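Local coordinates for protein methyltransferase (Thermus thermophilus, PDB 1WS6) that probably transfers a methyl group from S-adenosylmethionine to a substrate not yet identified, using a Rossmann-like fold, at residues A[36-50]-A[59-71]. Numbering follows the deposited sequence.
Sequences RLRYPRRGRFLDPFA and AASEGWEAVLVEK. Unlike the reference sequence in segment 36-50: Pro-48 (reference Leu).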
ATOM      1  N   ARG A  36      -9.942  -3.789   8.601  1.00 31.46           N
ATOM      2  CA  ARG A  36     -11.298  -4.291   8.411  1.00 33.89           C
ATOM      3  C   ARG A  36     -12.125  -3.977   9.663  1.00 35.21           C
ATOM      4  O   ARG A  36     -13.345  -3.839   9.605  1.00 35.37           O
ATOM      5  CB  ARG A  36     -11.291  -5.794   8.099  1.00 33.94           C
ATOM      6  CG  ARG A  36     -11.080  -6.723   9.275  1.00 36.53           C
ATOM      7  CD  ARG A  36     -11.181  -8.187   8.813  1.00 37.39           C
ATOM      8  NE  ARG A  36     -10.031  -8.572   8.004  1.00 36.43           N
ATOM      9  CZ  ARG A  36      -8.876  -8.993   8.512  1.00 36.40           C
ATOM     10  NH1 ARG A  36      -8.732  -9.092   9.825  1.00 37.99           N
ATOM     11  NH2 ARG A  36      -7.860  -9.292   7.717  1.00 36.03           N
ATOM     12  N   LEU A  37     -11.446  -3.833  10.794  1.00 35.64           N
ATOM     13  CA  LEU A  37     -12.118  -3.505  12.040  1.00 36.51           C
ATOM     14  C   LEU A  37     -12.543  -2.032  12.009  1.00 35.93           C
ATOM     15  O   LEU A  37     -13.641  -1.679  12.450  1.00 35.26           O
ATOM     16  CB  LEU A  37     -11.175  -3.754  13.222  1.00 39.43           C
ATOM     17  CG  LEU A  37     -11.712  -3.633  14.650  1.00 42.17           C
ATOM     18  CD1 LEU A  37     -12.027  -2.182  14.994  1.00 44.53           C
ATOM     19  CD2 LEU A  37     -12.951  -4.499  14.784  1.00 43.59           C
ATOM     20  N   ARG A  38     -11.675  -1.177  11.472  1.00 33.21           N
ATOM     21  CA  ARG A  38     -11.962   0.248  11.414  1.00 31.56           C
ATOM     22  C   ARG A  38     -12.786   0.689  10.211  1.00 30.42           C
ATOM     23  O   ARG A  38     -13.467   1.709  10.266  1.00 30.65           O
ATOM     24  CB  ARG A  38     -10.659   1.052  11.465  1.00 31.99           C
ATOM     25  CG  ARG A  38     -10.862   2.553  11.290  1.00 34.49           C
ATOM     26  CD  ARG A  38      -9.701   3.379  11.838  1.00 34.84           C
ATOM     27  NE  ARG A  38      -9.913   4.801  11.570  1.00 37.02           N
ATOM     28  CZ  ARG A  38      -9.193   5.789  12.087  1.00 35.09           C
ATOM     29  NH1 ARG A  38      -8.194   5.529  12.914  1.00 36.28           N
ATOM     30  NH2 ARG A  38      -9.478   7.043  11.775  1.00 35.07           N
ATOM     31  N   TYR A  39     -12.733  -0.085   9.134  1.00 29.79           N
ATOM     32  CA  TYR A  39     -13.461   0.242   7.913  1.00 28.45           C
ATOM     33  C   TYR A  39     -14.234  -0.956   7.401  1.00 30.46           C
ATOM     34  O   TYR A  39     -13.880  -1.558   6.388  1.00 30.07           O
ATOM     35  CB  TYR A  39     -12.485   0.708   6.841  1.00 26.28           C
ATOM     36  CG  TYR A  39     -11.746   1.956   7.221  1.00 23.51           C
ATOM     37  CD1 TYR A  39     -12.410   3.174   7.326  1.00 22.64           C
ATOM     38  CD2 TYR A  39     -10.387   1.923   7.479  1.00 22.78           C
ATOM     39  CE1 TYR A  39     -11.736   4.334   7.677  1.00 23.32           C
ATOM     40  CE2 TYR A  39      -9.698   3.078   7.831  1.00 25.43           C
ATOM     41  CZ  TYR A  39     -10.380   4.282   7.929  1.00 24.57           C
ATOM     42  OH  TYR A  39      -9.698   5.425   8.280  1.00 24.22           O
ATOM     43  N   PRO A  40     -15.309  -1.318   8.103  1.00 32.39           N
ATOM     44  CA  PRO A  40     -16.135  -2.458   7.706  1.00 33.11           C
ATOM     45  C   PRO A  40     -16.827  -2.220   6.372  1.00 34.57           C
ATOM     46  O   PRO A  40     -17.252  -3.157   5.707  1.00 36.42           O
ATOM     47  CB  PRO A  40     -17.111  -2.588   8.866  1.00 34.70           C
ATOM     48  CG  PRO A  40     -17.247  -1.151   9.355  1.00 35.47           C
ATOM     49  CD  PRO A  40     -15.827  -0.677   9.325  1.00 33.17           C
ATOM     50  N   ARG A  41     -16.926  -0.960   5.974  1.00 35.51           N
ATOM     51  CA  ARG A  41     -17.573  -0.631   4.715  1.00 36.25           C
ATOM     52  C   ARG A  41     -16.509  -0.506   3.636  1.00 34.75           C
ATOM     53  O   ARG A  41     -16.806  -0.208   2.481  1.00 34.59           O
ATOM     54  CB  ARG A  41     -18.348   0.682   4.858  1.00 40.64           C
ATOM     55  CG  ARG A  41     -19.266   0.999   3.702  1.00 46.24           C
ATOM     56  CD  ARG A  41     -20.265  -0.119   3.485  1.00 52.09           C
ATOM     57  NE  ARG A  41     -21.219   0.194   2.424  1.00 57.12           N
ATOM     58  CZ  ARG A  41     -22.145  -0.655   1.982  1.00 59.90           C
ATOM     59  NH1 ARG A  41     -22.241  -1.871   2.510  1.00 61.17           N
ATOM     60  NH2 ARG A  41     -22.980  -0.286   1.015  1.00 60.08           N
ATOM     61  N   ARG A  42     -15.259  -0.734   4.030  1.00 32.51           N
ATOM     62  CA  ARG A  42     -14.129  -0.669   3.111  1.00 28.81           C
ATOM     63  C   ARG A  42     -14.013   0.672   2.420  1.00 27.30           C
ATOM     64  O   ARG A  42     -14.118   1.720   3.049  1.00 27.45           O
ATOM     65  CB  ARG A  42     -14.237  -1.772   2.052  1.00 27.62           C
ATOM     66  CG  ARG A  42     -14.217  -3.187   2.620  1.00 27.15           C
ATOM     67  CD  ARG A  42     -12.887  -3.525   3.306  1.00 25.28           C
ATOM     68  NE  ARG A  42     -12.901  -4.885   3.836  1.00 26.80           N
ATOM     69  CZ  ARG A  42     -13.461  -5.242   4.993  1.00 28.89           C
ATOM     70  NH1 ARG A  42     -14.047  -4.332   5.762  1.00 30.19           N
ATOM     71  NH2 ARG A  42     -13.469  -6.514   5.367  1.00 27.64           N
ATOM     72  N   GLY A  43     -13.791   0.627   1.113  1.00 27.25           N
ATOM     73  CA  GLY A  43     -13.638   1.844   0.335  1.00 26.92           C
ATOM     74  C   GLY A  43     -12.489   1.708  -0.650  1.00 26.12           C
ATOM     75  O   GLY A  43     -12.098   0.593  -0.998  1.00 26.94           O
ATOM     76  N   ARG A  44     -11.948   2.831  -1.106  1.00 24.00           N
ATOM     77  CA  ARG A  44     -10.840   2.795  -2.049  1.00 22.47           C
ATOM     78  C   ARG A  44      -9.487   2.817  -1.329  1.00 21.39           C
ATOM     79  O   ARG A  44      -9.269   3.603  -0.405  1.00 20.34           O
ATOM     80  CB  ARG A  44     -10.952   3.960  -3.031  1.00 22.02           C
ATOM     81  CG  ARG A  44     -12.211   3.911  -3.891  1.00 25.24           C
ATOM     82  CD  ARG A  44     -11.880   4.209  -5.353  1.00 25.32           C
ATOM     83  NE  ARG A  44     -11.135   5.454  -5.454  1.00 26.81           N
ATOM     84  CZ  ARG A  44     -10.409   5.826  -6.499  1.00 25.29           C
ATOM     85  NH1 ARG A  44     -10.318   5.049  -7.571  1.00 23.79           N
ATOM     86  NH2 ARG A  44      -9.753   6.975  -6.451  1.00 25.43           N
ATOM     87  N   PHE A  45      -8.589   1.939  -1.778  1.00 19.70           N
ATOM     88  CA  PHE A  45      -7.256   1.767  -1.208  1.00 16.92           C
ATOM     89  C   PHE A  45      -6.202   2.153  -2.246  1.00 16.60           C
ATOM     90  O   PHE A  45      -6.232   1.679  -3.372  1.00 18.03           O
ATOM     91  CB  PHE A  45      -7.105   0.296  -0.777  1.00 13.13           C
ATOM     92  CG  PHE A  45      -5.863   0.002   0.029  1.00 10.62           C
ATOM     93  CD1 PHE A  45      -4.643  -0.203  -0.590  1.00  9.19           C
ATOM     94  CD2 PHE A  45      -5.930  -0.100   1.406  1.00 10.62           C
ATOM     95  CE1 PHE A  45      -3.521  -0.507   0.147  1.00  8.99           C
ATOM     96  CE2 PHE A  45      -4.811  -0.405   2.157  1.00  7.32           C
ATOM     97  CZ  PHE A  45      -3.607  -0.609   1.528  1.00 11.08           C
ATOM     98  N   LEU A  46      -5.269   3.014  -1.853  1.00 17.28           N
ATOM     99  CA  LEU A  46      -4.218   3.496  -2.747  1.00 18.04           C
ATOM    100  C   LEU A  46      -2.876   2.920  -2.317  1.00 18.59           C
ATOM    101  O   LEU A  46      -2.482   3.045  -1.157  1.00 19.55           O
ATOM    102  CB  LEU A  46      -4.155   5.033  -2.690  1.00 17.22           C
ATOM    103  CG  LEU A  46      -3.532   5.859  -3.835  1.00 19.21           C
ATOM    104  CD1 LEU A  46      -2.647   6.965  -3.275  1.00 12.71           C
ATOM    105  CD2 LEU A  46      -2.726   4.960  -4.755  1.00 17.91           C
ATOM    106  N   ASP A  47      -2.167   2.287  -3.240  1.00 18.81           N
ATOM    107  CA  ASP A  47      -0.872   1.709  -2.898  1.00 21.34           C
ATOM    108  C   ASP A  47       0.225   2.125  -3.861  1.00 21.69           C
ATOM    109  O   ASP A  47       0.523   1.423  -4.825  1.00 23.54           O
ATOM    110  CB  ASP A  47      -0.963   0.180  -2.839  1.00 22.64           C
ATOM    111  CG  ASP A  47       0.395  -0.489  -2.594  1.00 26.64           C
ATOM    112  OD1 ASP A  47       1.320   0.169  -2.072  1.00 29.38           O
ATOM    113  OD2 ASP A  47       0.535  -1.693  -2.912  1.00 29.08           O
ATOM    114  N   PRO A  48       0.824   3.295  -3.620  1.00 22.19           N
ATOM    115  CA  PRO A  48       1.910   3.835  -4.449  1.00 23.43           C
ATOM    116  C   PRO A  48       3.158   3.068  -4.021  1.00 23.06           C
ATOM    117  O   PRO A  48       3.301   2.727  -2.845  1.00 22.26           O
ATOM    118  CB  PRO A  48       1.956   5.302  -4.040  1.00 24.11           C
ATOM    119  CG  PRO A  48       1.604   5.232  -2.569  1.00 24.88           C
ATOM    120  CD  PRO A  48       0.494   4.200  -2.505  1.00 22.89           C
ATOM    121  N   PHE A  49       4.047   2.790  -4.966  1.00 23.36           N
ATOM    122  CA  PHE A  49       5.259   2.023  -4.676  1.00 23.04           C
ATOM    123  C   PHE A  49       4.892   0.575  -4.456  1.00 22.72           C
ATOM    124  O   PHE A  49       5.561  -0.140  -3.718  1.00 21.06           O
ATOM    125  CB  PHE A  49       5.984   2.540  -3.436  1.00 21.82           C
ATOM    126  CG  PHE A  49       6.735   3.800  -3.670  1.00 22.03           C
ATOM    127  CD1 PHE A  49       6.372   4.967  -3.027  1.00 21.83           C
ATOM    128  CD2 PHE A  49       7.804   3.823  -4.551  1.00 23.41           C
ATOM    129  CE1 PHE A  49       7.060   6.141  -3.255  1.00 23.84           C
ATOM    130  CE2 PHE A  49       8.498   4.989  -4.784  1.00 22.28           C
ATOM    131  CZ  PHE A  49       8.126   6.151  -4.136  1.00 24.53           C
ATOM    132  N   ALA A  50       3.807   0.147  -5.083  1.00 25.20           N
ATOM    133  CA  ALA A  50       3.396  -1.237  -4.963  1.00 27.68           C
ATOM    134  C   ALA A  50       4.549  -1.983  -5.615  1.00 30.03           C
ATOM    135  O   ALA A  50       5.286  -1.404  -6.409  1.00 33.85           O
ATOM    136  CB  ALA A  50       2.110  -1.465  -5.733  1.00 25.45           C
ATOM    137  N   ALA A  59      -5.434  -5.839  -0.095  1.00 20.07           N
ATOM    138  CA  ALA A  59      -6.588  -4.959   0.058  1.00 20.31           C
ATOM    139  C   ALA A  59      -7.683  -5.384  -0.918  1.00 20.50           C
ATOM    140  O   ALA A  59      -8.852  -5.489  -0.544  1.00 21.01           O
ATOM    141  CB  ALA A  59      -6.187  -3.499  -0.205  1.00 19.00           C
ATOM    142  N   ALA A  60      -7.299  -5.632  -2.166  1.00 18.74           N
ATOM    143  CA  ALA A  60      -8.257  -6.041  -3.178  1.00 19.85           C
ATOM    144  C   ALA A  60      -8.943  -7.322  -2.753  1.00 21.55           C
ATOM    145  O   ALA A  60     -10.161  -7.448  -2.850  1.00 25.71           O
ATOM    146  CB  ALA A  60      -7.561  -6.244  -4.502  1.00 18.86           C
ATOM    147  N   SER A  61      -8.158  -8.273  -2.269  1.00 22.98           N
ATOM    148  CA  SER A  61      -8.697  -9.549  -1.838  1.00 22.21           C
ATOM    149  C   SER A  61      -9.656  -9.381  -0.678  1.00 22.84           C
ATOM    150  O   SER A  61     -10.536 -10.211  -0.466  1.00 23.07           O
ATOM    151  CB  SER A  61      -7.568 -10.490  -1.418  1.00 22.29           C
ATOM    152  OG  SER A  61      -8.087 -11.721  -0.944  1.00 20.34           O
ATOM    153  N   GLU A  62      -9.494  -8.303   0.075  1.00 22.14           N
ATOM    154  CA  GLU A  62     -10.349  -8.099   1.224  1.00 22.04           C
ATOM    155  C   GLU A  62     -11.522  -7.171   0.994  1.00 21.30           C
ATOM    156  O   GLU A  62     -12.141  -6.707   1.943  1.00 20.42           O
ATOM    157  CB  GLU A  62      -9.513  -7.644   2.426  1.00 23.23           C
ATOM    158  CG  GLU A  62      -8.696  -8.791   3.014  1.00 23.00           C
ATOM    159  CD  GLU A  62      -7.900  -8.409   4.246  1.00 25.97           C
ATOM    160  OE1 GLU A  62      -8.441  -7.717   5.141  1.00 23.20           O
ATOM    161  OE2 GLU A  62      -6.726  -8.828   4.326  1.00 28.15           O
ATOM    162  N   GLY A  63     -11.833  -6.916  -0.271  1.00 21.62           N
ATOM    163  CA  GLY A  63     -12.970  -6.074  -0.587  1.00 22.51           C
ATOM    164  C   GLY A  63     -12.729  -4.604  -0.863  1.00 23.72           C
ATOM    165  O   GLY A  63     -13.686  -3.855  -1.057  1.00 25.36           O
ATOM    166  N   TRP A  64     -11.474  -4.172  -0.872  1.00 24.11           N
ATOM    167  CA  TRP A  64     -11.169  -2.773  -1.161  1.00 23.39           C
ATOM    168  C   TRP A  64     -11.083  -2.575  -2.663  1.00 23.48           C
ATOM    169  O   TRP A  64     -10.820  -3.522  -3.400  1.00 22.02           O
ATOM    170  CB  TRP A  64      -9.822  -2.371  -0.568  1.00 23.87           C
ATOM    171  CG  TRP A  64      -9.791  -2.350   0.906  1.00 22.89           C
ATOM    172  CD1 TRP A  64      -9.592  -3.408   1.742  1.00 24.04           C
ATOM    173  CD2 TRP A  64     -10.020  -1.215   1.735  1.00 21.11           C
ATOM    174  NE1 TRP A  64      -9.683  -2.996   3.053  1.00 23.98           N
ATOM    175  CE2 TRP A  64      -9.949  -1.651   3.071  1.00 22.89           C
ATOM    176  CE3 TRP A  64     -10.285   0.130   1.478  1.00 20.14           C
ATOM    177  CZ2 TRP A  64     -10.136  -0.787   4.144  1.00 23.19           C
ATOM    178  CZ3 TRP A  64     -10.470   0.982   2.540  1.00 21.01           C
ATOM    179  CH2 TRP A  64     -10.396   0.524   3.857  1.00 20.98           C
ATOM    180  N   GLU A  65     -11.317  -1.346  -3.111  1.00 23.63           N
ATOM    181  CA  GLU A  65     -11.198  -1.004  -4.527  1.00 24.72           C
ATOM    182  C   GLU A  65      -9.756  -0.483  -4.569  1.00 24.13           C
ATOM    183  O   GLU A  65      -9.486   0.677  -4.251  1.00 22.89           O
ATOM    184  CB  GLU A  65     -12.182   0.108  -4.901  1.00 27.47           C
ATOM    185  CG  GLU A  65     -12.346   0.299  -6.404  1.00 33.66           C
ATOM    186  CD  GLU A  65     -13.174   1.529  -6.769  1.00 35.53           C
ATOM    187  OE1 GLU A  65     -14.234   1.743  -6.136  1.00 36.59           O
ATOM    188  OE2 GLU A  65     -12.766   2.268  -7.696  1.00 33.15           O
ATOM    189  N   ALA A  66      -8.830  -1.352  -4.946  1.00 22.02           N
ATOM    190  CA  ALA A  66      -7.422  -1.000  -4.938  1.00 19.94           C
ATOM    191  C   ALA A  66      -6.819  -0.399  -6.195  1.00 19.01           C
ATOM    192  O   ALA A  66      -7.102  -0.817  -7.307  1.00 19.62           O
ATOM    193  CB  ALA A  66      -6.607  -2.218  -4.519  1.00 19.92           C
ATOM    194  N   VAL A  67      -5.960   0.585  -5.983  1.00 19.45           N
ATOM    195  CA  VAL A  67      -5.250   1.250  -7.059  1.00 20.33           C
ATOM    196  C   VAL A  67      -3.775   1.118  -6.721  1.00 17.98           C
ATOM    197  O   VAL A  67      -3.337   1.599  -5.695  1.00 19.04           O
ATOM    198  CB  VAL A  67      -5.613   2.738  -7.147  1.00 20.21           C
ATOM    199  CG1 VAL A  67      -4.676   3.448  -8.112  1.00 18.31           C
ATOM    200  CG2 VAL A  67      -7.040   2.878  -7.616  1.00 22.17           C
ATOM    201  N   LEU A  68      -3.020   0.461  -7.587  1.00 17.25           N
ATOM    202  CA  LEU A  68      -1.600   0.253  -7.352  1.00 16.58           C
ATOM    203  C   LEU A  68      -0.753   0.958  -8.395  1.00 17.77           C
ATOM    204  O   LEU A  68      -0.923   0.736  -9.596  1.00 17.24           O
ATOM    205  CB  LEU A  68      -1.285  -1.238  -7.379  1.00 17.10           C
ATOM    206  CG  LEU A  68      -1.939  -2.110  -6.302  1.00 20.92           C
ATOM    207  CD1 LEU A  68      -3.445  -2.194  -6.500  1.00 19.28           C
ATOM    208  CD2 LEU A  68      -1.324  -3.497  -6.361  1.00 22.70           C
ATOM    209  N   VAL A  69       0.154   1.818  -7.942  1.00 16.01           N
ATOM    210  CA  VAL A  69       1.018   2.514  -8.873  1.00 15.55           C
ATOM    211  C   VAL A  69       2.457   2.080  -8.603  1.00 14.89           C
ATOM    212  O   VAL A  69       2.896   2.030  -7.457  1.00 16.08           O
ATOM    213  CB  VAL A  69       0.797   4.067  -8.798  1.00 15.29           C
ATOM    214  CG1 VAL A  69       0.116   4.437  -7.518  1.00 16.13           C
ATOM    215  CG2 VAL A  69       2.105   4.808  -8.966  1.00 14.04           C
ATOM    216  N   GLU A  70       3.163   1.721  -9.675  1.00 15.08           N
ATOM    217  CA  GLU A  70       4.544   1.229  -9.617  1.00 16.37           C
ATOM    218  C   GLU A  70       5.269   1.626 -10.908  1.00 16.40           C
ATOM    219  O   GLU A  70       4.734   1.460 -12.001  1.00 18.23           O
ATOM    220  CB  GLU A  70       4.528  -0.303  -9.444  1.00 15.14           C
ATOM    221  CG  GLU A  70       5.856  -0.994  -9.683  1.00 16.95           C
ATOM    222  CD  GLU A  70       6.962  -0.460  -8.809  1.00 19.00           C
ATOM    223  OE1 GLU A  70       8.112  -0.376  -9.291  1.00 23.82           O
ATOM    224  OE2 GLU A  70       6.696  -0.124  -7.637  1.00 20.99           O
ATOM    225  N   LYS A  71       6.487   2.139 -10.781  1.00 17.57           N
ATOM    226  CA  LYS A  71       7.253   2.620 -11.934  1.00 19.26           C
ATOM    227  C   LYS A  71       8.108   1.616 -12.682  1.00 20.58           C
ATOM    228  O   LYS A  71       8.285   1.733 -13.887  1.00 20.84           O
ATOM    229  CB  LYS A  71       8.167   3.758 -11.495  1.00 21.24           C
ATOM    230  CG  LYS A  71       9.178   3.334 -10.442  1.00 20.26           C
ATOM    231  CD  LYS A  71      10.143   4.452 -10.116  1.00 22.57           C
ATOM    232  CE  LYS A  71      10.773   4.242  -8.745  1.00 20.79           C
ATOM    233  NZ  LYS A  71      11.408   2.893  -8.628  1.00 27.27           N
TER
HETATM  234  O   HOH W   1     -14.820  -1.087  -1.373  1.00 28.58           O
HETATM  235  O   HOH W   2     -10.577   2.570  -9.072  1.00 43.00           O
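Arg-42 NE gives its hydrogen to Glu-62 O at 2.7 Å, nearly in the guanidinium plane, while NH1 of the same arginine returns to Tyr-39 O, which also accepts from Arg-42 N on the opposite face of its carbonyl. An arginine suits this place because one side chain ties the turn 39-42 to the end of helix 54-61. That helix closes in a Schellman motif, where Gly-63 supplies the positive phi. Trp-64 CG lies beside its backbone N (chi1 -67°), and the indole sits between Arg-42 CD, 3.5 Å from the centroid of the indole's five-membered ring, and the edge of Phe-45, whose ring is inclined at 67° to it. Tyr-39 CB meets Trp-64 CH2 at 3.6 Å, and the methyl of Ala-59, small enough to sit close, covers a face of Phe-45. A serine in place of Trp-64 would probably leave a gap between Arg-42 and Phe-45 and free the arginine's methylenes to shift. Glu-62 OE1 takes Arg-36 NH2 at 3.1 Å from above its carboxylate plane; Arg-36 also pairs with Asp-33. Beyond, strands 44-48 and 65-69 run parallel, with Asp-47 N donating to Val-67 O at 2.8 Å, and Leu-46 CD2 meeting Val-69 CG1, both side chains also touching Phe-100. The contact thus closes a right-handed beta-alpha-beta crossover, polar grips fixing the helix end and Trp-64 and Phe-45 packed where the strands begin, consistent with a Rossmann-like methyltransferase.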